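Local coordinates for protein fimbrin (Schizosaccharomyces pombe, PDB 1RT8) that binds actin filaments and crosslinks them through paired calponin-homology domains, serving cell polarity, cytokinesis, mating and spore formation in fission yeast, at residues T41-K49 with I112-L121; V444-Y455 with N473-L484. All coordinates share one frame; numbering follows the deposited sequence.

Interaction 1 of 2, residues T41-K49 with I112-L121; sequences TFEFFDQCK and ILEGREHLIL. With SO4 (sulfate ion), chain B.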
loop_
_atom_site.group_PDB
_atom_site.type_symbol
_atom_site.label_atom_id
_atom_site.label_comp_id
_atom_site.label_asym_id
_atom_site.label_seq_id
_atom_site.Cartn_x
_atom_site.Cartn_y
_atom_site.Cartn_z
ATOM N N THR A 41 18.313 -9.279 -19.854
ATOM C CA THR A 41 19.102 -10.218 -19.044
ATOM C C THR A 41 18.782 -10.239 -17.546
ATOM O O THR A 41 18.044 -9.394 -17.040
ATOM C CB THR A 41 20.622 -9.933 -19.188
ATOM O OG1 THR A 41 20.881 -8.564 -18.850
ATOM C CG2 THR A 41 21.099 -10.197 -20.611
ATOM N N PHE A 42 19.361 -11.218 -16.848
ATOM C CA PHE A 42 19.188 -11.377 -15.396
ATOM C C PHE A 42 19.706 -10.104 -14.724
ATOM O O PHE A 42 19.198 -9.700 -13.683
ATOM C CB PHE A 42 19.982 -12.614 -14.891
ATOM C CG PHE A 42 19.736 -12.983 -13.419
ATOM C CD1 PHE A 42 19.366 -14.297 -13.060
ATOM C CD2 PHE A 42 19.879 -12.041 -12.402
ATOM C CE1 PHE A 42 19.133 -14.644 -11.707
ATOM C CE2 PHE A 42 19.646 -12.386 -11.040
ATOM C CZ PHE A 42 19.276 -13.685 -10.701
ATOM N N GLU A 43 20.708 -9.475 -15.339
ATOM C CA GLU A 43 21.316 -8.246 -14.825
ATOM C C GLU A 43 20.494 -7.552 -13.755
ATOM O O GLU A 43 20.957 -7.334 -12.638
ATOM C CB GLU A 43 21.547 -7.257 -15.966
ATOM C CG GLU A 43 22.677 -7.627 -16.885
ATOM C CD GLU A 43 24.015 -7.561 -16.192
ATOM O OE1 GLU A 43 24.252 -8.380 -15.277
ATOM O OE2 GLU A 43 24.826 -6.685 -16.562
ATOM N N PHE A 44 19.270 -7.203 -14.122
ATOM C CA PHE A 44 18.350 -6.516 -13.234
ATOM C C PHE A 44 18.142 -7.152 -11.861
ATOM O O PHE A 44 18.227 -6.470 -10.841
ATOM C CB PHE A 44 16.991 -6.382 -13.914
ATOM C CG PHE A 44 15.941 -5.787 -13.036
ATOM C CD1 PHE A 44 16.026 -4.458 -12.635
ATOM C CD2 PHE A 44 14.870 -6.556 -12.593
ATOM C CE1 PHE A 44 15.058 -3.903 -11.803
ATOM C CE2 PHE A 44 13.897 -6.011 -11.761
ATOM C CZ PHE A 44 13.991 -4.681 -11.365
ATOM N N PHE A 45 17.853 -8.447 -11.829
ATOM C CA PHE A 45 17.598 -9.109 -10.558
ATOM C C PHE A 45 18.813 -9.139 -9.643
ATOM O O PHE A 45 18.671 -9.102 -8.416
ATOM C CB PHE A 45 17.045 -10.515 -10.804
ATOM C CG PHE A 45 15.791 -10.521 -11.630
ATOM C CD1 PHE A 45 15.836 -10.815 -12.990
ATOM C CD2 PHE A 45 14.571 -10.183 -11.057
ATOM C CE1 PHE A 45 14.680 -10.771 -13.766
ATOM C CE2 PHE A 45 13.413 -10.134 -11.821
ATOM C CZ PHE A 45 13.469 -10.429 -13.180
ATOM N N ASP A 46 20.006 -9.192 -10.228
ATOM C CA ASP A 46 21.222 -9.182 -9.429
ATOM C C ASP A 46 21.392 -7.775 -8.883
ATOM O O ASP A 46 21.855 -7.583 -7.756
ATOM C CB ASP A 46 22.442 -9.547 -10.270
ATOM C CG ASP A 46 22.506 -11.020 -10.592
ATOM O OD1 ASP A 46 22.421 -11.840 -9.650
ATOM O OD2 ASP A 46 22.649 -11.359 -11.787
ATOM N N GLN A 47 21.011 -6.794 -9.691
ATOM C CA GLN A 47 21.104 -5.398 -9.297
ATOM C C GLN A 47 20.086 -5.056 -8.208
ATOM O O GLN A 47 20.189 -4.006 -7.572
ATOM C CB GLN A 47 20.874 -4.489 -10.506
ATOM C CG GLN A 47 21.994 -4.513 -11.528
ATOM C CD GLN A 47 23.318 -4.093 -10.926
ATOM O OE1 GLN A 47 23.394 -3.090 -10.219
ATOM N NE2 GLN A 47 24.370 -4.854 -11.206
ATOM N N CYS A 48 19.106 -5.936 -7.997
ATOM C CA CYS A 48 18.074 -5.699 -6.990
ATOM C C CYS A 48 18.391 -6.294 -5.626
ATOM O O CYS A 48 17.708 -6.005 -4.645
ATOM C CB CYS A 48 16.731 -6.248 -7.472
ATOM S SG CYS A 48 15.892 -5.199 -8.692
ATOM N N LYS A 49 19.445 -7.101 -5.564
ATOM C CA LYS A 49 19.846 -7.778 -4.332
ATOM C C LYS A 49 20.151 -6.941 -3.095
ATOM O O LYS A 49 19.893 -7.394 -1.970
ATOM C CB LYS A 49 21.044 -8.689 -4.608
ATOM C CG LYS A 49 20.734 -9.842 -5.551
ATOM C CD LYS A 49 21.951 -10.739 -5.738
ATOM C CE LYS A 49 21.602 -11.987 -6.524
ATOM N NZ LYS A 49 22.767 -12.902 -6.658
ATOM N N ILE A 112 14.929 -11.467 -1.950
ATOM C CA ILE A 112 15.486 -10.361 -2.725
ATOM C C ILE A 112 16.996 -10.564 -2.809
ATOM O O ILE A 112 17.586 -10.438 -3.878
ATOM C CB ILE A 112 15.197 -8.993 -2.071
ATOM C CG1 ILE A 112 13.688 -8.737 -2.046
ATOM C CG2 ILE A 112 15.905 -7.883 -2.847
ATOM C CD1 ILE A 112 13.286 -7.428 -1.364
ATOM N N LEU A 113 17.612 -10.902 -1.682
ATOM C CA LEU A 113 19.056 -11.136 -1.639
ATOM C C LEU A 113 19.483 -12.214 -2.641
ATOM O O LEU A 113 20.560 -12.132 -3.226
ATOM C CB LEU A 113 19.491 -11.545 -0.223
ATOM C CG LEU A 113 20.951 -11.996 -0.032
ATOM C CD1 LEU A 113 21.894 -10.861 -0.372
ATOM C CD2 LEU A 113 21.164 -12.446 1.399
ATOM N N GLU A 114 18.631 -13.215 -2.841
ATOM C CA GLU A 114 18.930 -14.309 -3.759
ATOM C C GLU A 114 18.553 -14.010 -5.205
ATOM O O GLU A 114 18.828 -14.811 -6.097
ATOM C CB GLU A 114 18.212 -15.583 -3.308
ATOM C CG GLU A 114 18.794 -16.226 -2.060
ATOM C CD GLU A 114 17.860 -17.250 -1.439
ATOM O OE1 GLU A 114 16.994 -17.782 -2.169
ATOM O OE2 GLU A 114 17.996 -17.530 -0.227
ATOM N N GLY A 115 17.922 -12.864 -5.436
ATOM C CA GLY A 115 17.521 -12.506 -6.783
ATOM C C GLY A 115 16.379 -13.329 -7.364
ATOM O O GLY A 115 16.340 -13.547 -8.575
ATOM N N ARG A 116 15.451 -13.789 -6.523
ATOM C CA ARG A 116 14.312 -14.574 -7.004
ATOM C C ARG A 116 13.630 -13.724 -8.069
ATOM O O ARG A 116 13.113 -12.649 -7.771
ATOM C CB ARG A 116 13.323 -14.853 -5.870
ATOM C CG ARG A 116 13.909 -15.581 -4.671
ATOM C CD ARG A 116 14.279 -17.024 -4.984
ATOM N NE ARG A 116 13.700 -17.917 -3.986
ATOM C CZ ARG A 116 12.534 -18.545 -4.124
ATOM N NH1 ARG A 116 11.819 -18.398 -5.232
ATOM N NH2 ARG A 116 12.066 -19.296 -3.135
ATOM N N GLU A 117 13.627 -14.210 -9.306
ATOM C CA GLU A 117 13.054 -13.467 -10.420
ATOM C C GLU A 117 11.557 -13.204 -10.393
ATOM O O GLU A 117 11.137 -12.064 -10.581
ATOM C CB GLU A 117 13.435 -14.139 -11.739
ATOM C CG GLU A 117 14.932 -14.117 -11.989
ATOM C CD GLU A 117 15.301 -14.546 -13.389
ATOM O OE1 GLU A 117 16.501 -14.471 -13.729
ATOM O OE2 GLU A 117 14.394 -14.955 -14.148
ATOM N N HIS A 118 10.752 -14.239 -10.170
ATOM C CA HIS A 118 9.303 -14.070 -10.131
ATOM C C HIS A 118 8.871 -13.217 -8.949
ATOM O O HIS A 118 8.036 -12.321 -9.089
ATOM C CB HIS A 118 8.607 -15.432 -10.071
ATOM C CG HIS A 118 8.613 -16.165 -11.376
ATOM N ND1 HIS A 118 7.867 -15.757 -12.460
ATOM C CD2 HIS A 118 9.305 -17.255 -11.784
ATOM C CE1 HIS A 118 8.100 -16.563 -13.482
ATOM N NE2 HIS A 118 8.970 -17.481 -13.098
ATOM N N LEU A 119 9.443 -13.495 -7.783
ATOM C CA LEU A 119 9.119 -12.741 -6.583
ATOM C C LEU A 119 9.513 -11.272 -6.749
ATOM O O LEU A 119 8.714 -10.378 -6.484
ATOM C CB LEU A 119 9.829 -13.363 -5.377
ATOM C CG LEU A 119 9.245 -14.708 -4.929
ATOM C CD1 LEU A 119 10.214 -15.445 -4.032
ATOM C CD2 LEU A 119 7.932 -14.463 -4.217
ATOM N N ILE A 120 10.735 -11.018 -7.201
ATOM C CA ILE A 120 11.189 -9.643 -7.400
ATOM C C ILE A 120 10.338 -8.900 -8.443
ATOM O O ILE A 120 9.871 -7.787 -8.198
ATOM C CB ILE A 120 12.669 -9.609 -7.836
ATOM C CG1 ILE A 120 13.565 -9.830 -6.611
ATOM C CG2 ILE A 120 12.993 -8.283 -8.527
ATOM C CD1 ILE A 120 15.050 -9.886 -6.938
ATOM N N LEU A 121 10.140 -9.511 -9.607
ATOM C CA LEU A 121 9.345 -8.863 -10.649
ATOM C C LEU A 121 7.905 -8.694 -10.160
ATOM O O LEU A 121 7.225 -7.729 -10.514
ATOM C CB LEU A 121 9.383 -9.680 -11.947
ATOM C CG LEU A 121 9.122 -8.864 -13.226
ATOM C CD1 LEU A 121 10.099 -7.695 -13.300
ATOM C CD2 LEU A 121 9.259 -9.749 -14.457
HETATM S S SO4 B . 12.313 -17.721 -9.128
HETATM O O1 SO4 B . 13.513 -17.276 -10.127
HETATM O O2 SO4 B . 11.711 -16.480 -8.675
HETATM O O3 SO4 B . 11.471 -18.493 -9.757
HETATM O O4 SO4 B . 13.021 -18.332 -8.031
#
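Glu117 lays its carboxylate nearly flat against an aromatic ring: its plane is only 20° from that of Phe45, and its CG sits over one face, 3.7 Å from the ring centroid, as a CH-pi contact. The chain gets there because CG stands anti to the carbonyl carbon (chi1 -64°) and the rest runs extended, so that methylene and carboxylate both pass across the ring. Phe44 CD2 lies over the opposite face of Phe45, which is thus held between a neighbour and the glutamate. An aromatic residue suits this place, since its flat sides can be filled while its edge still meets a neighbour: Phe45 CD2 lies 3.5 Å from the methyl CG2 of Ile120, near the ring plane. Glu117 OE1 also comes obliquely to the Phe42 ring, 2.9 Å from Phe42 CD1, with ring and carboxylate planes 66° apart.

At the C-terminal side of residues 41-49, Lys49 runs its extended aliphatic chain past the carbonyls of Ile112 and Leu113, its CD 3.2 Å from Leu113 O; at its end NZ forms a salt bridge with Asp46 OD1 whose hydrogen bond is weak. Ile112 CG2 meets the backbone oxygen of Cys48. Gly115 follows with a positive phi in a Schellman motif; lacking a side chain, it lets Phe42 and Lys49 lie close against the turn. Arg116 occupies the N-cap position of helix 117-131. A sulfate, probably from the crystallisation liquor, sits at this helix start, taking bonds from Glu117 N to O1 (3.2 Å) and His118 N to O2 (2.9 Å), with a weaker one from Arg116 NH1 to O4; the first-turn amides and the helix dipole probably attract it.

Helix 11-25 packs on Phe44 and Leu121, and helix 82-99 on Ile112. Short helices fitted round longer ones characterise the all-helical calponin-homology fold, here fimbrin's first such domain.

Interaction 2 of 2, residues V444-Y455 with N473-L484; sequences VLDVLHGIKSEY and NARLAISIARKL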
loop_
_atom_site.group_PDB
_atom_site.type_symbol
_atom_site.label_atom_id
_atom_site.label_comp_id
_atom_site.label_asym_id
_atom_site.label_seq_id
_atom_site.Cartn_x
_atom_site.Cartn_y
_atom_site.Cartn_z
ATOM N N VAL A 444 10.474 8.596 20.173
ATOM C CA VAL A 444 10.485 7.351 19.406
ATOM C C VAL A 444 11.879 7.004 18.886
ATOM O O VAL A 444 12.245 5.832 18.819
ATOM C CB VAL A 444 9.454 7.358 18.238
ATOM C CG1 VAL A 444 8.035 7.428 18.819
ATOM C CG2 VAL A 444 9.715 8.525 17.271
ATOM N N LEU A 445 12.667 8.015 18.536
ATOM C CA LEU A 445 14.028 7.766 18.079
ATOM C C LEU A 445 14.874 7.268 19.276
ATOM O O LEU A 445 15.745 6.410 19.110
ATOM C CB LEU A 445 14.621 9.038 17.458
ATOM C CG LEU A 445 14.006 9.420 16.105
ATOM C CD1 LEU A 445 14.439 10.813 15.697
ATOM C CD2 LEU A 445 14.427 8.404 15.047
ATOM N N ASP A 446 14.601 7.782 20.476
ATOM C CA ASP A 446 15.321 7.333 21.678
ATOM C C ASP A 446 14.982 5.875 22.002
ATOM O O ASP A 446 15.843 5.108 22.448
ATOM C CB ASP A 446 14.966 8.185 22.901
ATOM C CG ASP A 446 15.636 9.537 22.889
ATOM O OD1 ASP A 446 16.596 9.724 22.119
ATOM O OD2 ASP A 446 15.203 10.410 23.664
ATOM N N VAL A 447 13.719 5.499 21.804
ATOM C CA VAL A 447 13.301 4.124 22.062
ATOM C C VAL A 447 14.105 3.211 21.135
ATOM O O VAL A 447 14.661 2.200 21.563
ATOM C CB VAL A 447 11.807 3.923 21.763
ATOM C CG1 VAL A 447 11.439 2.458 21.928
ATOM C CG2 VAL A 447 10.967 4.782 22.701
ATOM N N LEU A 448 14.165 3.586 19.860
ATOM C CA LEU A 448 14.888 2.810 18.861
ATOM C C LEU A 448 16.373 2.756 19.192
ATOM O O LEU A 448 17.051 1.752 18.932
ATOM C CB LEU A 448 14.667 3.423 17.473
ATOM C CG LEU A 448 13.254 3.244 16.896
ATOM C CD1 LEU A 448 12.953 4.268 15.814
ATOM C CD2 LEU A 448 13.138 1.847 16.339
ATOM N N HIS A 449 16.872 3.844 19.764
ATOM C CA HIS A 449 18.271 3.936 20.144
ATOM C C HIS A 449 18.528 2.957 21.279
ATOM O O HIS A 449 19.622 2.401 21.404
ATOM C CB HIS A 449 18.616 5.364 20.583
ATOM C CG HIS A 449 20.027 5.515 21.063
ATOM N ND1 HIS A 449 20.368 5.452 22.398
ATOM C CD2 HIS A 449 21.191 5.647 20.384
ATOM C CE1 HIS A 449 21.682 5.536 22.518
ATOM N NE2 HIS A 449 22.204 5.655 21.312
ATOM N N GLY A 450 17.517 2.746 22.114
ATOM C CA GLY A 450 17.680 1.801 23.202
ATOM C C GLY A 450 17.695 0.364 22.702
ATOM O O GLY A 450 18.353 -0.500 23.286
ATOM N N ILE A 451 16.969 0.100 21.619
ATOM C CA ILE A 451 16.888 -1.244 21.051
ATOM C C ILE A 451 18.161 -1.598 20.298
ATOM O O ILE A 451 18.683 -2.705 20.423
ATOM C CB ILE A 451 15.686 -1.360 20.097
ATOM C CG1 ILE A 451 14.390 -1.149 20.881
ATOM C CG2 ILE A 451 15.648 -2.734 19.429
ATOM C CD1 ILE A 451 13.155 -1.178 20.008
ATOM N N LYS A 452 18.649 -0.641 19.515
ATOM C CA LYS A 452 19.861 -0.814 18.729
ATOM C C LYS A 452 20.495 0.572 18.595
ATOM O O LYS A 452 20.133 1.349 17.710
ATOM C CB LYS A 452 19.506 -1.373 17.350
ATOM C CG LYS A 452 20.702 -1.616 16.448
ATOM C CD LYS A 452 21.553 -2.784 16.927
ATOM C CE LYS A 452 22.715 -3.022 15.964
ATOM N NZ LYS A 452 23.541 -4.206 16.309
ATOM N N SER A 453 21.443 0.880 19.475
ATOM C CA SER A 453 22.079 2.192 19.466
ATOM C C SER A 453 22.732 2.549 18.138
ATOM O O SER A 453 22.666 3.694 17.714
ATOM C CB SER A 453 23.115 2.290 20.587
ATOM O OG SER A 453 24.119 1.306 20.418
ATOM N N GLU A 454 23.339 1.571 17.476
ATOM C CA GLU A 454 24.011 1.824 16.206
ATOM C C GLU A 454 23.092 2.379 15.118
ATOM O O GLU A 454 23.544 3.087 14.226
ATOM C CB GLU A 454 24.681 0.547 15.683
ATOM C CG GLU A 454 25.788 -0.025 16.569
ATOM C CD GLU A 454 25.273 -0.590 17.887
ATOM O OE1 GLU A 454 24.134 -1.109 17.922
ATOM O OE2 GLU A 454 26.018 -0.534 18.889
ATOM N N TYR A 455 21.803 2.068 15.197
ATOM C CA TYR A 455 20.866 2.531 14.186
ATOM C C TYR A 455 20.430 3.977 14.317
ATOM O O TYR A 455 19.882 4.538 13.374
ATOM C CB TYR A 455 19.622 1.643 14.178
ATOM C CG TYR A 455 19.820 0.302 13.516
ATOM C CD1 TYR A 455 21.079 -0.106 13.081
ATOM C CD2 TYR A 455 18.739 -0.551 13.301
ATOM C CE1 TYR A 455 21.256 -1.327 12.447
ATOM C CE2 TYR A 455 18.905 -1.769 12.671
ATOM C CZ TYR A 455 20.162 -2.156 12.243
ATOM O OH TYR A 455 20.321 -3.373 11.612
ATOM N N ASN A 473 11.805 13.466 11.978
ATOM C CA ASN A 473 12.234 12.573 13.052
ATOM C C ASN A 473 11.364 11.311 13.021
ATOM O O ASN A 473 11.868 10.192 13.128
ATOM C CB ASN A 473 12.084 13.248 14.425
ATOM C CG ASN A 473 13.250 14.162 14.769
ATOM O OD1 ASN A 473 14.316 14.088 14.162
ATOM N ND2 ASN A 473 13.057 15.012 15.772
ATOM N N ALA A 474 10.059 11.507 12.867
ATOM C CA ALA A 474 9.111 10.398 12.831
ATOM C C ALA A 474 9.325 9.494 11.620
ATOM O O ALA A 474 9.256 8.267 11.735
ATOM C CB ALA A 474 7.676 10.934 12.848
ATOM N N ARG A 475 9.599 10.101 10.468
ATOM C CA ARG A 475 9.832 9.359 9.232
ATOM C C ARG A 475 11.106 8.527 9.346
ATOM O O ARG A 475 11.191 7.407 8.830
ATOM C CB ARG A 475 9.950 10.335 8.055
ATOM C CG ARG A 475 10.116 9.673 6.696
ATOM C CD ARG A 475 10.042 10.708 5.584
ATOM N NE ARG A 475 8.725 11.334 5.523
ATOM C CZ ARG A 475 8.517 12.634 5.320
ATOM N NH1 ARG A 475 9.542 13.458 5.160
ATOM N NH2 ARG A 475 7.280 13.107 5.271
ATOM N N LEU A 476 12.100 9.092 10.020
ATOM C CA LEU A 476 13.368 8.407 10.229
ATOM C C LEU A 476 13.128 7.236 11.180
ATOM O O LEU A 476 13.632 6.143 10.963
ATOM C CB LEU A 476 14.400 9.362 10.842
ATOM C CG LEU A 476 15.737 8.732 11.249
ATOM C CD1 LEU A 476 16.458 8.217 10.010
ATOM C CD2 LEU A 476 16.596 9.764 11.985
ATOM N N ALA A 477 12.352 7.478 12.234
ATOM C CA ALA A 477 12.049 6.439 13.215
ATOM C C ALA A 477 11.330 5.262 12.557
ATOM O O ALA A 477 11.679 4.100 12.794
ATOM C CB ALA A 477 11.189 7.017 14.352
ATOM N N ILE A 478 10.326 5.558 11.731
ATOM C CA ILE A 478 9.579 4.497 11.051
ATOM C C ILE A 478 10.467 3.658 10.135
ATOM O O ILE A 478 10.360 2.435 10.121
ATOM C CB ILE A 478 8.397 5.071 10.240
ATOM C CG1 ILE A 478 7.321 5.585 11.203
ATOM C CG2 ILE A 478 7.840 4.007 9.297
ATOM C CD1 ILE A 478 6.171 6.307 10.532
ATOM N N SER A 479 11.342 4.308 9.371
ATOM C CA SER A 479 12.238 3.585 8.477
ATOM C C SER A 479 13.257 2.752 9.270
ATOM O O SER A 479 13.667 1.670 8.836
ATOM C CB SER A 479 12.975 4.565 7.549
ATOM O OG SER A 479 12.079 5.205 6.644
ATOM N N ILE A 480 13.681 3.257 10.424
ATOM C CA ILE A 480 14.642 2.517 11.237
ATOM C C ILE A 480 13.950 1.279 11.815
ATOM O O ILE A 480 14.527 0.194 11.884
ATOM C CB ILE A 480 15.191 3.382 12.401
ATOM C CG1 ILE A 480 16.118 4.481 11.855
ATOM C CG2 ILE A 480 15.934 2.494 13.406
ATOM C CD1 ILE A 480 16.695 5.407 12.935
ATOM N N ALA A 481 12.709 1.455 12.237
ATOM C CA ALA A 481 11.944 0.352 12.804
ATOM C C ALA A 481 11.754 -0.715 11.728
ATOM O O ALA A 481 11.841 -1.913 11.994
ATOM C CB ALA A 481 10.582 0.869 13.324
ATOM N N ARG A 482 11.531 -0.283 10.495
ATOM C CA ARG A 482 11.345 -1.228 9.412
ATOM C C ARG A 482 12.646 -1.959 9.123
ATOM O O ARG A 482 12.624 -3.139 8.758
ATOM C CB ARG A 482 10.799 -0.517 8.164
ATOM C CG ARG A 482 9.309 -0.202 8.316
ATOM C CD ARG A 482 8.735 0.679 7.212
ATOM N NE ARG A 482 7.300 0.876 7.420
ATOM C CZ ARG A 482 6.587 1.853 6.872
ATOM N NH1 ARG A 482 7.174 2.738 6.074
ATOM N NH2 ARG A 482 5.286 1.949 7.135
ATOM N N LYS A 483 13.774 -1.274 9.306
ATOM C CA LYS A 483 15.076 -1.907 9.080
ATOM C C LYS A 483 15.275 -3.023 10.116
ATOM O O LYS A 483 15.987 -3.994 9.872
ATOM C CB LYS A 483 16.221 -0.888 9.211
ATOM C CG LYS A 483 17.593 -1.485 8.869
ATOM C CD LYS A 483 18.772 -0.706 9.490
ATOM C CE LYS A 483 18.966 0.667 8.885
ATOM N NZ LYS A 483 20.328 1.227 9.179
ATOM N N LEU A 484 14.653 -2.869 11.279
ATOM C CA LEU A 484 14.748 -3.877 12.337
ATOM C C LEU A 484 13.739 -5.020 12.127
ATOM O O LEU A 484 13.754 -6.019 12.857
ATOM C CB LEU A 484 14.496 -3.238 13.702
ATOM C CG LEU A 484 15.572 -2.333 14.312
ATOM C CD1 LEU A 484 14.954 -1.571 15.465
ATOM C CD2 LEU A 484 16.766 -3.149 14.789
HETATM O O HOH W 1 17.870 -5.282 11.272
#
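Leu445 enters helix 473-483 as a knob into a hole formed by Asn473, Leu476, Ala477 and Ile480, its CD2 3.6 Å from Ala477 CB. One turn on, Leu448 splits its branches: CD1 meets that same small alanine, and CD2 reaches Leu484 CD1 at 4.0 Å. Alanine suits the closest approach, where the axes, 9.4 Å apart, run at 28°. Beyond the helix end, the Tyr455 ring takes the Lys483 chain over one face. Bending at chi3 (-69°) keeps the lysine above the ring: CD makes a CH-pi contact 3.6 Å from the centroid and NZ a cation-pi contact at 4.3 Å. Lys452 CG lies over the opposite face, and Leu484 CD2 comes within 3.3 Å of Tyr455 CE2.

Near-parallel packing of these two helices belongs to the core of the fourth calponin-homology domain, where helix 500-511 adds Leu510 against Leu448 and Ala481.

Further out, a water donates to both Tyr455 OH (3.1 Å) and Lys483 O, while the tyrosine hydroxyl also bonds Glu87 of the first domain. At the other end, Asn473 ND2 bonds Thr440 O and OD1 accepts from Thr462 N, which fixes the amide beside Leu445 CD1.

In the fold
From the N terminus, the chain passes through helix 11-25 to residues 41-49, then travels through helices 52-61 and 82-99 before residues 112-121 come back against residues 41-49; interaction 1 thereby closes a loop of 62 residues within the first calponin-homology domain. Much later, interaction 2 closes a shorter loop of 17 residues in the fourth. The two follow in series, neither nested nor crossed, with centres about 28 Å apart and nearest atoms about 11 Å apart. Helix 82-99 links them in space: Ile112 of interaction 1 packs on it, and Lys483 and Arg482 of interaction 2 touch it too, bringing the first and last domains of the crosslinking core together.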